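Long-range contact in 336aa long hypothetical dTDP-glucose 4,6-dehydratase (Pyrococcus horikoshii, PDB 2HUN), which binds NAD in a Rossmann-type domain and is probably a dTDP-glucose 4,6-dehydratase, a lyase acting on a nucleotide sugar: residues E119-H124 with N170-I175. Sequence-based numbering, arbitrary orientation.
Sequences EVRFVH and NLNASI
S174 OG is gripped by the R121 guanidinium and by the carbonyl of E235. R121 NH2 donates to S174 OG at 2.8 Å, with OG close to the guanidinium plane and an N-H...O angle of 156°. R121 NH1 makes weak, bent bonds to N172 OD1 and to S174 OG. With CG anti to the backbone N (chi1 174°) and a bend at chi2, the chain carries the guanidinium over to N172 and S174. NE and NH2 also donate to the carbonyls of L231 and V230. A leucine in place of R121 would probably leave these two carbonyls and S174 OG without this donor.

Beneath the guanidinium the strands run parallel. F122 N bonds N172 O, S174 N bonds F122 O at 2.9 Å, and H124 N bonds S174 O. Around N172, one water bridges V120 O and N172 N, and another joins E119 O to N172 ND2.

F122, A173, H124 and I175 point to the other face. The F122 ring meets A173 CB with its edge, through CD2 at 3.5 Å. H124 lies alongside I175, while its NE2 bonds S158 OG. Helices 96-116 and 150-168 cover this side.

These neighbouring strands of the Rossmann sheet lead toward the cofactor: the H124 side chain is about 7 Å from the bound NAD. The buried arginine spends its N-H groups on neutral oxygens, so its charge is probably stabilised by carbonyl and hydroxyl dipoles, those of V230 and L231 belonging to the last turn of helix 220-233.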
ATOM      1  N   GLU A 119       3.691 -12.024  19.711  1.00 31.66           N
ATOM      2  CA  GLU A 119       2.727 -11.571  20.707  1.00 33.98           C
ATOM      3  C   GLU A 119       2.916 -10.110  21.114  1.00 33.30           C
ATOM      4  O   GLU A 119       2.105  -9.558  21.862  1.00 32.45           O
ATOM      5  CB  GLU A 119       2.801 -12.467  21.943  1.00 37.50           C
ATOM      6  CG  GLU A 119       2.794 -13.943  21.591  1.00 43.91           C
ATOM      7  CD  GLU A 119       2.669 -14.839  22.804  1.00 48.33           C
ATOM      8  OE1 GLU A 119       3.304 -14.533  23.836  1.00 50.67           O
ATOM      9  OE2 GLU A 119       1.946 -15.856  22.718  1.00 51.87           O
ATOM     10  N   VAL A 120       3.978  -9.483  20.615  1.00 31.32           N
ATOM     11  CA  VAL A 120       4.249  -8.085  20.944  1.00 31.40           C
ATOM     12  C   VAL A 120       3.117  -7.188  20.433  1.00 31.02           C
ATOM     13  O   VAL A 120       2.564  -7.429  19.362  1.00 32.16           O
ATOM     14  CB  VAL A 120       5.594  -7.615  20.322  1.00 31.69           C
ATOM     15  CG1 VAL A 120       5.444  -7.417  18.824  1.00 31.39           C
ATOM     16  CG2 VAL A 120       6.065  -6.334  20.994  1.00 33.42           C
ATOM     17  N   ARG A 121       2.762  -6.168  21.209  1.00 29.90           N
ATOM     18  CA  ARG A 121       1.707  -5.242  20.806  1.00 30.19           C
ATOM     19  C   ARG A 121       2.335  -4.210  19.875  1.00 30.21           C
ATOM     20  O   ARG A 121       3.235  -3.477  20.274  1.00 32.64           O
ATOM     21  CB  ARG A 121       1.103  -4.561  22.036  1.00 29.07           C
ATOM     22  CG  ARG A 121       0.079  -3.467  21.725  1.00 31.34           C
ATOM     23  CD  ARG A 121      -1.071  -3.973  20.864  1.00 30.14           C
ATOM     24  NE  ARG A 121      -2.027  -2.904  20.586  1.00 30.56           N
ATOM     25  CZ  ARG A 121      -2.845  -2.881  19.539  1.00 29.05           C
ATOM     26  NH1 ARG A 121      -2.827  -3.872  18.659  1.00 24.24           N
ATOM     27  NH2 ARG A 121      -3.683  -1.864  19.372  1.00 29.00           N
ATOM     28  N   PHE A 122       1.850  -4.151  18.639  1.00 27.60           N
ATOM     29  CA  PHE A 122       2.396  -3.246  17.632  1.00 27.49           C
ATOM     30  C   PHE A 122       1.436  -2.161  17.138  1.00 26.90           C
ATOM     31  O   PHE A 122       0.313  -2.450  16.744  1.00 27.12           O
ATOM     32  CB  PHE A 122       2.876  -4.092  16.449  1.00 25.85           C
ATOM     33  CG  PHE A 122       3.382  -3.300  15.279  1.00 26.66           C
ATOM     34  CD1 PHE A 122       4.466  -2.436  15.408  1.00 27.33           C
ATOM     35  CD2 PHE A 122       2.813  -3.473  14.028  1.00 24.09           C
ATOM     36  CE1 PHE A 122       4.976  -1.762  14.293  1.00 27.79           C
ATOM     37  CE2 PHE A 122       3.309  -2.811  12.917  1.00 26.85           C
ATOM     38  CZ  PHE A 122       4.395  -1.952  13.045  1.00 27.90           C
ATOM     39  N   VAL A 123       1.889  -0.911  17.175  1.00 25.21           N
ATOM     40  CA  VAL A 123       1.095   0.209  16.689  1.00 23.74           C
ATOM     41  C   VAL A 123       1.871   0.874  15.556  1.00 23.41           C
ATOM     42  O   VAL A 123       2.977   1.369  15.760  1.00 25.25           O
ATOM     43  CB  VAL A 123       0.823   1.256  17.787  1.00 23.66           C
ATOM     44  CG1 VAL A 123       0.197   2.501  17.164  1.00 22.86           C
ATOM     45  CG2 VAL A 123      -0.113   0.675  18.848  1.00 22.44           C
ATOM     46  N   HIS A 124       1.284   0.863  14.364  1.00 21.56           N
ATOM     47  CA  HIS A 124       1.878   1.456  13.163  1.00 21.48           C
ATOM     48  C   HIS A 124       1.278   2.850  12.987  1.00 23.71           C
ATOM     49  O   HIS A 124       0.060   2.988  12.799  1.00 24.56           O
ATOM     50  CB  HIS A 124       1.535   0.581  11.948  1.00 21.04           C
ATOM     51  CG  HIS A 124       2.092   1.076  10.650  1.00 21.78           C
ATOM     52  ND1 HIS A 124       3.435   1.025  10.346  1.00 23.03           N
ATOM     53  CD2 HIS A 124       1.479   1.584   9.556  1.00 19.79           C
ATOM     54  CE1 HIS A 124       3.624   1.476   9.119  1.00 22.74           C
ATOM     55  NE2 HIS A 124       2.452   1.821   8.617  1.00 19.92           N
ATOM     56  N   ASN A 170      -1.080 -13.828  12.638  1.00 25.96           N
ATOM     57  CA  ASN A 170      -1.862 -13.560  13.838  1.00 25.33           C
ATOM     58  C   ASN A 170      -1.194 -12.611  14.820  1.00 25.27           C
ATOM     59  O   ASN A 170      -1.111 -12.893  16.016  1.00 23.29           O
ATOM     60  CB  ASN A 170      -2.201 -14.871  14.548  1.00 30.23           C
ATOM     61  CG  ASN A 170      -3.157 -15.724  13.748  1.00 35.14           C
ATOM     62  OD1 ASN A 170      -4.264 -15.290  13.420  1.00 39.05           O
ATOM     63  ND2 ASN A 170      -2.737 -16.941  13.420  1.00 37.04           N
ATOM     64  N   LEU A 171      -0.740 -11.471  14.317  1.00 23.86           N
ATOM     65  CA  LEU A 171      -0.090 -10.483  15.158  1.00 23.17           C
ATOM     66  C   LEU A 171      -1.125  -9.653  15.918  1.00 24.84           C
ATOM     67  O   LEU A 171      -2.323  -9.725  15.639  1.00 24.41           O
ATOM     68  CB  LEU A 171       0.772  -9.565  14.292  1.00 21.43           C
ATOM     69  CG  LEU A 171       1.776 -10.272  13.376  1.00 21.80           C
ATOM     70  CD1 LEU A 171       2.592  -9.235  12.636  1.00 19.89           C
ATOM     71  CD2 LEU A 171       2.684 -11.179  14.194  1.00 19.74           C
ATOM     72  N   ASN A 172      -0.650  -8.881  16.891  1.00 25.90           N
ATOM     73  CA  ASN A 172      -1.501  -8.000  17.685  1.00 25.78           C
ATOM     74  C   ASN A 172      -1.078  -6.608  17.241  1.00 25.56           C
ATOM     75  O   ASN A 172      -0.284  -5.952  17.915  1.00 25.55           O
ATOM     76  CB  ASN A 172      -1.214  -8.170  19.180  1.00 25.66           C
ATOM     77  CG  ASN A 172      -2.202  -7.418  20.053  1.00 29.82           C
ATOM     78  OD1 ASN A 172      -2.888  -6.504  19.593  1.00 29.48           O
ATOM     79  ND2 ASN A 172      -2.269  -7.795  21.327  1.00 29.91           N
ATOM     80  N   ALA A 173      -1.606  -6.163  16.104  1.00 24.04           N
ATOM     81  CA  ALA A 173      -1.228  -4.872  15.557  1.00 23.16           C
ATOM     82  C   ALA A 173      -2.377  -3.998  15.082  1.00 22.63           C
ATOM     83  O   ALA A 173      -3.343  -4.487  14.505  1.00 20.00           O
ATOM     84  CB  ALA A 173      -0.252  -5.085  14.413  1.00 20.74           C
ATOM     85  N   SER A 174      -2.257  -2.698  15.336  1.00 21.45           N
ATOM     86  CA  SER A 174      -3.248  -1.718  14.897  1.00 23.25           C
ATOM     87  C   SER A 174      -2.503  -0.626  14.133  1.00 23.63           C
ATOM     88  O   SER A 174      -1.284  -0.504  14.248  1.00 23.22           O
ATOM     89  CB  SER A 174      -3.981  -1.085  16.080  1.00 20.82           C
ATOM     90  OG  SER A 174      -4.782  -2.028  16.761  1.00 20.92           O
ATOM     91  N   ILE A 175      -3.244   0.154  13.353  1.00 22.94           N
ATOM     92  CA  ILE A 175      -2.678   1.244  12.570  1.00 20.48           C
ATOM     93  C   ILE A 175      -3.394   2.533  12.956  1.00 21.03           C
ATOM     94  O   ILE A 175      -4.608   2.534  13.169  1.00 20.50           O
ATOM     95  CB  ILE A 175      -2.900   1.026  11.050  1.00 21.45           C
ATOM     96  CG1 ILE A 175      -2.128  -0.203  10.563  1.00 19.70           C
ATOM     97  CG2 ILE A 175      -2.480   2.269  10.273  1.00 19.65           C
ATOM     98  CD1 ILE A 175      -2.505  -0.621   9.146  1.00 18.41           C
TER
HETATM   99  O   HOH W   1      -0.530  -9.831  22.462  1.00 35.20           O
HETATM  100  O   HOH W   2       2.094  -8.732  17.124  1.00 25.35           O